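Local coordinates for COPII coat assembly protein SEC16 (Saccharomyces cerevisiae, PDB 3MZK), which helps start assembly of the COPII coat that forms transport vesicles at the endoplasmic reticulum and selects their cargo, and also takes part in autophagy, at residues 80-83 with 84-88; 339-342 with 343-346; 374-377 with 378-381; 394-397 with 398-402. All coordinates share one frame; numbering follows the deposited sequence.

Contact 1: residues 80-83 with 84-88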
loop_
_atom_site.group_PDB
_atom_site.type_symbol
_atom_site.label_atom_id
_atom_site.label_comp_id
_atom_site.label_asym_id
_atom_site.label_seq_id
_atom_site.Cartn_x
_atom_site.Cartn_y
_atom_site.Cartn_z
ATOM N N LEU B 80 -16.125 -27.130 -25.456
ATOM C CA LEU B 80 -15.368 -25.954 -25.861
ATOM C C LEU B 80 -13.866 -26.214 -25.890
ATOM O O LEU B 80 -13.207 -25.949 -26.895
ATOM C CB LEU B 80 -15.689 -24.763 -24.959
ATOM C CG LEU B 80 -14.938 -23.477 -25.305
ATOM C CD1 LEU B 80 -15.090 -23.148 -26.774
ATOM C CD2 LEU B 80 -15.422 -22.329 -24.446
ATOM N N THR B 81 -13.325 -26.731 -24.791
ATOM C CA THR B 81 -11.894 -27.005 -24.713
ATOM C C THR B 81 -11.447 -27.943 -25.828
ATOM O O THR B 81 -10.378 -27.761 -26.410
ATOM C CB THR B 81 -11.480 -27.610 -23.353
ATOM O OG1 THR B 81 -12.207 -26.976 -22.293
ATOM C CG2 THR B 81 -9.987 -27.410 -23.125
ATOM N N LYS B 82 -12.269 -28.946 -26.121
ATOM C CA LYS B 82 -11.972 -29.885 -27.195
ATOM C C LYS B 82 -12.097 -29.206 -28.558
ATOM O O LYS B 82 -11.273 -29.423 -29.448
ATOM C CB LYS B 82 -12.900 -31.100 -27.121
ATOM C CG LYS B 82 -12.508 -32.234 -28.054
ATOM C CD LYS B 82 -13.637 -33.243 -28.216
ATOM C CE LYS B 82 -14.025 -33.877 -26.888
ATOM N NZ LYS B 82 -15.180 -34.812 -27.032
ATOM N N TRP B 83 -13.128 -28.380 -28.713
ATOM C CA TRP B 83 -13.355 -27.673 -29.968
ATOM C C TRP B 83 -12.182 -26.768 -30.330
ATOM O O TRP B 83 -11.813 -26.658 -31.497
ATOM C CB TRP B 83 -14.650 -26.862 -29.904
ATOM C CG TRP B 83 -14.921 -26.073 -31.149
ATOM C CD1 TRP B 83 -15.643 -26.475 -32.234
ATOM C CD2 TRP B 83 -14.467 -24.747 -31.437
ATOM N NE1 TRP B 83 -15.668 -25.480 -33.179
ATOM C CE2 TRP B 83 -14.954 -24.409 -32.714
ATOM C CE3 TRP B 83 -13.698 -23.812 -30.738
ATOM C CZ2 TRP B 83 -14.697 -23.175 -33.307
ATOM C CZ3 TRP B 83 -13.444 -22.589 -31.327
ATOM C CH2 TRP B 83 -13.943 -22.281 -32.601
ATOM N N MET B 84 -11.598 -26.122 -29.326
ATOM C CA MET B 84 -10.424 -25.281 -29.549
ATOM C C MET B 84 -9.224 -26.101 -30.009
ATOM O O MET B 84 -8.525 -25.714 -30.944
ATOM C CB MET B 84 -10.070 -24.477 -28.294
ATOM C CG MET B 84 -11.171 -23.540 -27.837
ATOM S SD MET B 84 -10.554 -22.056 -27.020
ATOM C CE MET B 84 -9.626 -21.291 -28.345
ATOM N N GLU B 85 -8.986 -27.231 -29.350
ATOM C CA GLU B 85 -7.933 -28.144 -29.781
ATOM C C GLU B 85 -8.111 -28.469 -31.260
ATOM O O GLU B 85 -7.229 -28.209 -32.082
ATOM C CB GLU B 85 -7.978 -29.446 -28.981
ATOM C CG GLU B 85 -7.460 -29.374 -27.558
ATOM C CD GLU B 85 -7.573 -30.715 -26.846
ATOM O OE1 GLU B 85 -8.099 -31.671 -27.459
ATOM O OE2 GLU B 85 -7.139 -30.813 -25.679
ATOM N N THR B 86 -9.267 -29.036 -31.586
ATOM C CA THR B 86 -9.575 -29.440 -32.949
ATOM C C THR B 86 -9.338 -28.317 -33.940
ATOM O O THR B 86 -8.569 -28.464 -34.889
ATOM C CB THR B 86 -11.037 -29.879 -33.073
ATOM O OG1 THR B 86 -11.317 -30.892 -32.100
ATOM C CG2 THR B 86 -11.309 -30.419 -34.465
ATOM N N THR B 87 -10.010 -27.194 -33.709
ATOM C CA THR B 87 -9.939 -26.050 -34.606
ATOM C C THR B 87 -8.503 -25.587 -34.813
ATOM O O THR B 87 -8.059 -25.411 -35.949
ATOM C CB THR B 87 -10.772 -24.871 -34.076
ATOM O OG1 THR B 87 -12.127 -25.290 -33.874
ATOM C CG2 THR B 87 -10.741 -23.721 -35.064
ATOM N N ILE B 88 -7.787 -25.395 -33.709
ATOM C CA ILE B 88 -6.399 -24.947 -33.750
ATOM C C ILE B 88 -5.516 -25.904 -34.544
ATOM O O ILE B 88 -4.648 -25.475 -35.304
ATOM C CB ILE B 88 -5.828 -24.778 -32.330
ATOM C CG1 ILE B 88 -6.570 -23.664 -31.590
ATOM C CG2 ILE B 88 -4.340 -24.474 -32.385
ATOM C CD1 ILE B 88 -6.239 -23.582 -30.122
#
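Over one face of the Trp83 indole lies the Thr87 hydroxyl: OG1 sits 3.2 Å above the plane, over the middle of the ring system. Thr87 CB completes a CH-pi contact, 4.2 Å from the centroid of the Trp83 six-membered ring and only 5° off its normal. This is an i to i+4 pairing on one flank of the alpha-helix 77-94, which packs against the helical Sec23-binding part of the chain. The indole leaves CB on the side away from the backbone N (chi1 178°), which swings it alongside the next turn and under Thr87. Phe66 meets the same indole edge-to-face, while NE1 at the rim bonds to Ser65 OG, so the polar end of a buried ring has its acceptor. Threonine suits its place as Thr87 because the small branched side chain can cover the ring and still return its hydroxyl to the helix: OG1 donates to Trp83 O at 2.8 Å, and Thr87 N reaches that oxygen from the opposite face of the carbonyl plane. One turn earlier, flexible Met84 lies side by side with Leu80, both pointing the same way; beyond them Met84 rests on Ile338 of helix 330-344. On the exposed flank, Thr86 repeats the hydroxyl-to-backbone return. Its OG1 stands above the carbonyl plane of Lys82, 3.0 Å from Lys82 O, which also accepts the straight bond from Thr86 N.

Contact 2: residues 339-342 with 343-346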
loop_
_atom_site.group_PDB
_atom_site.type_symbol
_atom_site.label_atom_id
_atom_site.label_comp_id
_atom_site.label_asym_id
_atom_site.label_seq_id
_atom_site.Cartn_x
_atom_site.Cartn_y
_atom_site.Cartn_z
ATOM N N TYR B 339 -13.406 -14.967 -25.070
ATOM C CA TYR B 339 -12.834 -14.015 -24.128
ATOM C C TYR B 339 -13.881 -13.617 -23.093
ATOM O O TYR B 339 -13.564 -13.430 -21.921
ATOM C CB TYR B 339 -12.319 -12.786 -24.876
ATOM C CG TYR B 339 -11.481 -11.839 -24.052
ATOM C CD1 TYR B 339 -10.357 -12.290 -23.365
ATOM C CD2 TYR B 339 -11.791 -10.482 -23.987
ATOM C CE1 TYR B 339 -9.574 -11.420 -22.613
ATOM C CE2 TYR B 339 -11.015 -9.603 -23.241
ATOM C CZ TYR B 339 -9.908 -10.080 -22.557
ATOM O OH TYR B 339 -9.135 -9.218 -21.815
ATOM N N GLU B 340 -15.133 -13.502 -23.524
ATOM C CA GLU B 340 -16.214 -13.164 -22.604
ATOM C C GLU B 340 -16.461 -14.301 -21.623
ATOM O O GLU B 340 -16.608 -14.079 -20.418
ATOM C CB GLU B 340 -17.497 -12.855 -23.368
ATOM C CG GLU B 340 -18.656 -12.439 -22.482
ATOM C CD GLU B 340 -19.949 -12.291 -23.258
ATOM O OE1 GLU B 340 -20.271 -13.205 -24.048
ATOM O OE2 GLU B 340 -20.640 -11.263 -23.086
ATOM N N TYR B 341 -16.510 -15.522 -22.146
ATOM C CA TYR B 341 -16.712 -16.697 -21.311
ATOM C C TYR B 341 -15.665 -16.759 -20.204
ATOM O O TYR B 341 -15.979 -17.092 -19.066
ATOM C CB TYR B 341 -16.673 -17.970 -22.154
ATOM C CG TYR B 341 -16.961 -19.232 -21.373
ATOM C CD1 TYR B 341 -18.235 -19.490 -20.886
ATOM C CD2 TYR B 341 -15.959 -20.168 -21.128
ATOM C CE1 TYR B 341 -18.506 -20.643 -20.171
ATOM C CE2 TYR B 341 -16.222 -21.327 -20.417
ATOM C CZ TYR B 341 -17.498 -21.557 -19.942
ATOM O OH TYR B 341 -17.770 -22.704 -19.233
ATOM N N ILE B 342 -14.422 -16.434 -20.545
ATOM C CA ILE B 342 -13.330 -16.467 -19.576
ATOM C C ILE B 342 -13.582 -15.502 -18.413
ATOM O O ILE B 342 -13.365 -15.845 -17.248
ATOM C CB ILE B 342 -11.978 -16.160 -20.251
ATOM C CG1 ILE B 342 -11.592 -17.301 -21.194
ATOM C CG2 ILE B 342 -10.897 -15.952 -19.216
ATOM C CD1 ILE B 342 -10.414 -16.982 -22.076
ATOM N N PHE B 343 -14.054 -14.300 -18.731
ATOM C CA PHE B 343 -14.426 -13.328 -17.709
ATOM C C PHE B 343 -15.589 -13.834 -16.873
ATOM O O PHE B 343 -15.787 -13.392 -15.745
ATOM C CB PHE B 343 -14.843 -12.002 -18.351
ATOM C CG PHE B 343 -13.704 -11.072 -18.636
ATOM C CD1 PHE B 343 -13.713 -9.780 -18.132
ATOM C CD2 PHE B 343 -12.630 -11.481 -19.410
ATOM C CE1 PHE B 343 -12.667 -8.908 -18.391
ATOM C CE2 PHE B 343 -11.585 -10.618 -19.676
ATOM C CZ PHE B 343 -11.605 -9.325 -19.165
ATOM N N SER B 344 -16.373 -14.749 -17.433
ATOM C CA SER B 344 -17.621 -15.159 -16.799
ATOM C C SER B 344 -17.382 -15.989 -15.548
ATOM O O SER B 344 -18.240 -16.060 -14.670
ATOM C CB SER B 344 -18.519 -15.920 -17.782
ATOM O OG SER B 344 -18.098 -17.262 -17.929
ATOM N N TYR B 345 -16.220 -16.623 -15.466
ATOM C CA TYR B 345 -15.909 -17.406 -14.281
ATOM C C TYR B 345 -15.657 -16.501 -13.077
ATOM O O TYR B 345 -15.772 -16.932 -11.930
ATOM C CB TYR B 345 -14.774 -18.398 -14.543
ATOM C CG TYR B 345 -15.289 -19.687 -15.148
ATOM C CD1 TYR B 345 -16.208 -20.472 -14.459
ATOM C CD2 TYR B 345 -14.876 -20.112 -16.406
ATOM C CE1 TYR B 345 -16.697 -21.646 -14.998
ATOM C CE2 TYR B 345 -15.359 -21.291 -16.954
ATOM C CZ TYR B 345 -16.271 -22.053 -16.244
ATOM O OH TYR B 345 -16.762 -23.225 -16.772
ATOM N N ASP B 346 -15.338 -15.239 -13.345
ATOM C CA ASP B 346 -15.439 -14.215 -12.318
ATOM C C ASP B 346 -16.920 -13.959 -12.100
ATOM O O ASP B 346 -17.581 -13.340 -12.929
ATOM C CB ASP B 346 -14.738 -12.923 -12.739
ATOM C CG ASP B 346 -14.973 -11.786 -11.752
ATOM O OD1 ASP B 346 -15.285 -12.072 -10.577
ATOM O OD2 ASP B 346 -14.848 -10.608 -12.151
#
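Tyr341 O receives the N-H of Ser344 N at 2.9 Å, with the donor well above the carbonyl plane, 69° out of it. The Ser344 hydroxyl turns to the same oxygen, although the modelled separation is too short to be trusted. Such an i to i+3 bond is a 3-10-like tightening of the chain around residues 341-344, where serine is small enough to fold its hydroxyl back on the backbone. Two aromatic pairs, each four residues apart, flank this turn. In the first, a T-shaped pair, the edge of Phe343 meets the face of Tyr339, the planes at 63°; Phe343 CE2 does the touching, 3.4 Å from Tyr339 CZ. The Tyr339 hydroxyl is spent on Val306 O, so this buried ring is both packed and anchored. The Tyr341 ring, with CG on the far side from N (chi1 -176°), is carried beside the following turn, where Tyr345 turns its edge to the Tyr341 face in an offset edge-to-face pair, centroids 5.2 Å apart. Tyr341 OH and Tyr345 OH share a weak hydrogen bond at 2.7 Å. With an alanine at Tyr341, Tyr345 would probably lose both its ring face and its hydroxyl mate, and a gap would open beside Leu80 and Leu110. Tyrosine serves here mainly by its ring, buried between helices, while its hydroxyl shares at most a weak bond with the poorly ordered Tyr345.

Contact 3: residues 374-377 with 378-381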
loop_
_atom_site.group_PDB
_atom_site.type_symbol
_atom_site.label_atom_id
_atom_site.label_comp_id
_atom_site.label_asym_id
_atom_site.label_seq_id
_atom_site.Cartn_x
_atom_site.Cartn_y
_atom_site.Cartn_z
ATOM N N LEU B 374 -28.752 -23.758 -34.780
ATOM C CA LEU B 374 -27.885 -22.985 -33.901
ATOM C C LEU B 374 -28.334 -21.532 -33.854
ATOM O O LEU B 374 -28.119 -20.834 -32.861
ATOM C CB LEU B 374 -26.436 -23.055 -34.383
ATOM C CG LEU B 374 -25.719 -24.399 -34.285
ATOM C CD1 LEU B 374 -24.395 -24.346 -35.027
ATOM C CD2 LEU B 374 -25.513 -24.778 -32.826
ATOM N N GLY B 375 -28.951 -21.083 -34.943
ATOM C CA GLY B 375 -29.427 -19.719 -35.053
ATOM C C GLY B 375 -30.391 -19.335 -33.950
ATOM O O GLY B 375 -30.211 -18.308 -33.300
ATOM N N THR B 376 -31.415 -20.157 -33.736
ATOM C CA THR B 376 -32.399 -19.892 -32.690
ATOM C C THR B 376 -31.793 -20.060 -31.301
ATOM O O THR B 376 -32.189 -19.370 -30.362
ATOM C CB THR B 376 -33.645 -20.786 -32.822
ATOM O OG1 THR B 376 -33.248 -22.163 -32.810
ATOM C CG2 THR B 376 -34.372 -20.491 -34.115
ATOM N N LYS B 377 -30.835 -20.973 -31.168
ATOM C CA LYS B 377 -30.118 -21.126 -29.903
ATOM C C LYS B 377 -29.550 -19.787 -29.467
ATOM O O LYS B 377 -29.515 -19.478 -28.281
ATOM C CB LYS B 377 -28.994 -22.159 -30.014
ATOM C CG LYS B 377 -29.444 -23.603 -29.845
ATOM C CD LYS B 377 -28.249 -24.543 -29.761
ATOM C CE LYS B 377 -28.684 -25.965 -29.453
ATOM N NZ LYS B 377 -27.513 -26.860 -29.243
ATOM N N TYR B 378 -29.116 -18.991 -30.441
ATOM C CA TYR B 378 -28.559 -17.668 -30.170
ATOM C C TYR B 378 -29.626 -16.609 -29.924
ATOM O O TYR B 378 -29.580 -15.898 -28.923
ATOM C CB TYR B 378 -27.632 -17.227 -31.301
ATOM C CG TYR B 378 -26.186 -17.582 -31.056
ATOM C CD1 TYR B 378 -25.327 -16.684 -30.431
ATOM C CD2 TYR B 378 -25.683 -18.820 -31.429
ATOM C CE1 TYR B 378 -24.003 -17.011 -30.194
ATOM C CE2 TYR B 378 -24.362 -19.154 -31.198
ATOM C CZ TYR B 378 -23.527 -18.250 -30.581
ATOM O OH TYR B 378 -22.210 -18.586 -30.353
ATOM N N THR B 379 -30.585 -16.500 -30.834
ATOM C CA THR B 379 -31.651 -15.517 -30.677
ATOM C C THR B 379 -32.368 -15.691 -29.336
ATOM O O THR B 379 -32.667 -14.714 -28.650
ATOM C CB THR B 379 -32.670 -15.564 -31.841
ATOM O OG1 THR B 379 -33.442 -16.769 -31.771
ATOM C CG2 THR B 379 -31.952 -15.487 -33.180
ATOM N N ASP B 380 -32.627 -16.937 -28.958
ATOM C CA ASP B 380 -33.269 -17.218 -27.679
ATOM C C ASP B 380 -32.413 -16.757 -26.502
ATOM O O ASP B 380 -32.875 -15.997 -25.645
ATOM C CB ASP B 380 -33.597 -18.706 -27.558
ATOM C CG ASP B 380 -34.858 -19.085 -28.314
ATOM O OD1 ASP B 380 -35.401 -18.233 -29.049
ATOM O OD2 ASP B 380 -35.305 -20.242 -28.177
ATOM N N TYR B 381 -31.167 -17.215 -26.463
ATOM C CA TYR B 381 -30.256 -16.805 -25.408
ATOM C C TYR B 381 -30.119 -15.290 -25.370
ATOM O O TYR B 381 -30.126 -14.683 -24.297
ATOM C CB TYR B 381 -28.881 -17.447 -25.592
ATOM C CG TYR B 381 -27.813 -16.838 -24.712
ATOM C CD1 TYR B 381 -27.747 -17.134 -23.354
ATOM C CD2 TYR B 381 -26.872 -15.963 -25.237
ATOM C CE1 TYR B 381 -26.773 -16.573 -22.548
ATOM C CE2 TYR B 381 -25.893 -15.398 -24.441
ATOM C CZ TYR B 381 -25.849 -15.707 -23.097
ATOM O OH TYR B 381 -24.873 -15.147 -22.302
#
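The carbonyls of residues 374-377 accept from the amides of 378-381 in an i to i+4 pattern, uneven at Tyr378 and weak at Tyr381, along helix 372-387 of the Sec23-binding region. Thr379 N to Gly375 O is the straightest of these bonds, 3.1 Å with an angle of 170° at the hydrogen and the donor in the carbonyl plane. Asp380 N reaches Thr376 O at 2.8 Å. At Tyr378 the amide is shared: it bonds to Leu374 O at 3.2 Å and more weakly to Gly375 O. Thr379 OG1 lies between its backbone N and carbonyl carbon (chi1 70°), a torsion that lays the hydroxyl back along the preceding turn to donate to Thr376 O at 3.2 Å. It arrives on the same face of that carbonyl plane as Asp380 N. The methyl of Thr379, CG2, meanwhile touches Gly375 O at 3.3 Å. Replacing Thr379 by an alanine would probably leave Thr376 O with the amide of Asp380 as its one remaining donor here, and reduce the packing on Leu410. Tyr378 presents its ring edge to Leu374 O, which lies in the ring plane 3.5 Å from CD2. Beyond the helix the same ring meets His362 edge-to-face and its hydroxyl bonds to Glu337 OE1, so a buried tyrosine gains both aromatic and polar anchorage. Thr376 likewise turns its own hydroxyl back to Ser373 O. Both threonine hydroxyls are thus absorbed by backbone carbonyls one turn earlier, which lets buried Thr379 satisfy its polar group without a partner from another helix.

Contact 4: residues 394-397 with 398-402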
loop_
_atom_site.group_PDB
_atom_site.type_symbol
_atom_site.label_atom_id
_atom_site.label_comp_id
_atom_site.label_asym_id
_atom_site.label_seq_id
_atom_site.Cartn_x
_atom_site.Cartn_y
_atom_site.Cartn_z
ATOM N N ILE B 394 -30.992 3.560 -25.429
ATOM C CA ILE B 394 -31.008 3.500 -26.883
ATOM C C ILE B 394 -30.488 2.160 -27.384
ATOM O O ILE B 394 -31.118 1.522 -28.227
ATOM C CB ILE B 394 -30.197 4.626 -27.513
ATOM C CG1 ILE B 394 -30.970 5.937 -27.423
ATOM C CG2 ILE B 394 -29.919 4.316 -28.967
ATOM C CD1 ILE B 394 -30.240 7.095 -28.038
ATOM N N LEU B 395 -29.340 1.738 -26.862
ATOM C CA LEU B 395 -28.759 0.453 -27.230
ATOM C C LEU B 395 -29.781 -0.662 -27.082
ATOM O O LEU B 395 -29.970 -1.470 -27.992
ATOM C CB LEU B 395 -27.527 0.151 -26.375
ATOM C CG LEU B 395 -26.185 0.669 -26.898
ATOM C CD1 LEU B 395 -26.325 2.046 -27.541
ATOM C CD2 LEU B 395 -25.147 0.695 -25.786
ATOM N N THR B 396 -30.445 -0.691 -25.933
ATOM C CA THR B 396 -31.420 -1.731 -25.649
ATOM C C THR B 396 -32.489 -1.800 -26.732
ATOM O O THR B 396 -32.811 -2.878 -27.229
ATOM C CB THR B 396 -32.101 -1.491 -24.298
ATOM O OG1 THR B 396 -31.104 -1.334 -23.279
ATOM C CG2 THR B 396 -33.015 -2.656 -23.944
ATOM N N ILE B 397 -33.027 -0.637 -27.093
ATOM C CA ILE B 397 -34.129 -0.531 -28.048
ATOM C C ILE B 397 -33.747 -1.004 -29.444
ATOM O O ILE B 397 -34.496 -1.738 -30.088
ATOM C CB ILE B 397 -34.636 0.913 -28.140
ATOM C CG1 ILE B 397 -35.116 1.388 -26.765
ATOM C CG2 ILE B 397 -35.742 1.019 -29.174
ATOM C CD1 ILE B 397 -35.199 2.888 -26.630
ATOM N N ASN B 398 -32.582 -0.571 -29.905
ATOM C CA ASN B 398 -32.033 -1.015 -31.179
ATOM C C ASN B 398 -31.746 -2.513 -31.239
ATOM O O ASN B 398 -32.154 -3.187 -32.187
ATOM C CB ASN B 398 -30.768 -0.229 -31.511
ATOM C CG ASN B 398 -31.063 1.205 -31.873
ATOM O OD1 ASN B 398 -32.103 1.499 -32.449
ATOM N ND2 ASN B 398 -30.156 2.109 -31.530
ATOM N N LEU B 399 -31.045 -3.029 -30.231
ATOM C CA LEU B 399 -30.751 -4.462 -30.163
ATOM C C LEU B 399 -32.028 -5.293 -30.213
ATOM O O LEU B 399 -32.064 -6.358 -30.825
ATOM C CB LEU B 399 -29.968 -4.810 -28.895
ATOM C CG LEU B 399 -28.512 -4.358 -28.826
ATOM C CD1 LEU B 399 -27.986 -4.485 -27.402
ATOM C CD2 LEU B 399 -27.664 -5.151 -29.798
ATOM N N THR B 400 -33.076 -4.803 -29.565
ATOM C CA THR B 400 -34.337 -5.523 -29.543
ATOM C C THR B 400 -34.911 -5.628 -30.949
ATOM O O THR B 400 -35.326 -6.701 -31.390
ATOM C CB THR B 400 -35.358 -4.839 -28.631
ATOM O OG1 THR B 400 -34.830 -4.775 -27.303
ATOM C CG2 THR B 400 -36.656 -5.626 -28.613
ATOM N N ARG B 401 -34.930 -4.505 -31.653
ATOM C CA ARG B 401 -35.440 -4.483 -33.014
ATOM C C ARG B 401 -34.614 -5.410 -33.900
ATOM O O ARG B 401 -35.153 -6.287 -34.573
ATOM C CB ARG B 401 -35.412 -3.057 -33.561
ATOM C CG ARG B 401 -35.762 -2.939 -35.035
ATOM C CD ARG B 401 -35.529 -1.520 -35.519
ATOM N NE ARG B 401 -34.293 -0.969 -34.972
ATOM C CZ ARG B 401 -33.084 -1.241 -35.448
ATOM N NH1 ARG B 401 -32.950 -2.056 -36.488
ATOM N NH2 ARG B 401 -32.010 -0.700 -34.888
ATOM N N GLU B 402 -33.301 -5.208 -33.880
ATOM C CA GLU B 402 -32.390 -5.962 -34.726
ATOM C C GLU B 402 -32.459 -7.446 -34.416
ATOM O O GLU B 402 -32.292 -8.289 -35.296
ATOM C CB GLU B 402 -30.966 -5.447 -34.551
ATOM C CG GLU B 402 -30.798 -4.000 -34.975
ATOM C CD GLU B 402 -29.426 -3.450 -34.650
ATOM O OE1 GLU B 402 -28.730 -4.033 -33.785
ATOM O OE2 GLU B 402 -29.046 -2.429 -35.263
#
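Thr400 grips Thr396 O twice, with its hydroxyl OG1 at 2.8 Å and its amide N at 3.0 Å, the two donors coming from opposite faces of the carbonyl plane. The hydroxyl can do so because OG1 points back beside the backbone N (chi1 -59°), leaving CG2 anti to it; threonine thereby satisfies its hydroxyl on its own alpha-helix. On another flank Asn398 runs alongside Ile394, both pointing the same way, and its ND2 packs on Ile394 CG2 at 3.4 Å. The main partner of Asn398 OD1 is the backbone of a chain of another protein, against which Ile394 and Arg401 pack too. Arg401 NH2 adds a second bond, donating to Asn398 OD1 at 3.3 Å, with that oxygen in the guanidinium plane but the donor above the amide plane. Arg401 is bent at chi3, and one face of its guanidinium lies over Asn398 O. A weak, long salt bridge from the same NH2 to Glu402 OE2, 3.5 Å, adds a charged partner, though a distant one. Farther out, Thr396 OG1 bonds to Pro390 O, tying the first turn of helix 394-409 to the loop before it, while Leu399, an apolar residue on the buried side, packs on Leu356, Pro357 and Ile360 of helix 356-368. An asparagine oxygen can accept both bonds, and the N-H of Arg401 probably helps to limit the rotation of the amide, whose oxygen also meets the partner chain.

All four are local contacts along helices, contact 2 running on into the turn that follows, and they succeed one another along the chain. Contacts 1 and 2 lie far apart in the sequence but touch directly: Leu80 CD2 meets Tyr341 CD2 at 4.0 Å, joining helix 77-94 to helix 330-344. Contact 3 has its centre about 20 Å from that of contact 2, yet helix 330-344 connects them, since it carries Glu337, the partner of Tyr378. Phe66 likewise bridges contacts 1 and 3 by meeting both Trp83 and Tyr378. Contacts 3 and 4, on successive helices with nearest atoms about 8 Å apart, both pack against helix 356-368. Of the four, contact 4 alone touches another protein chain.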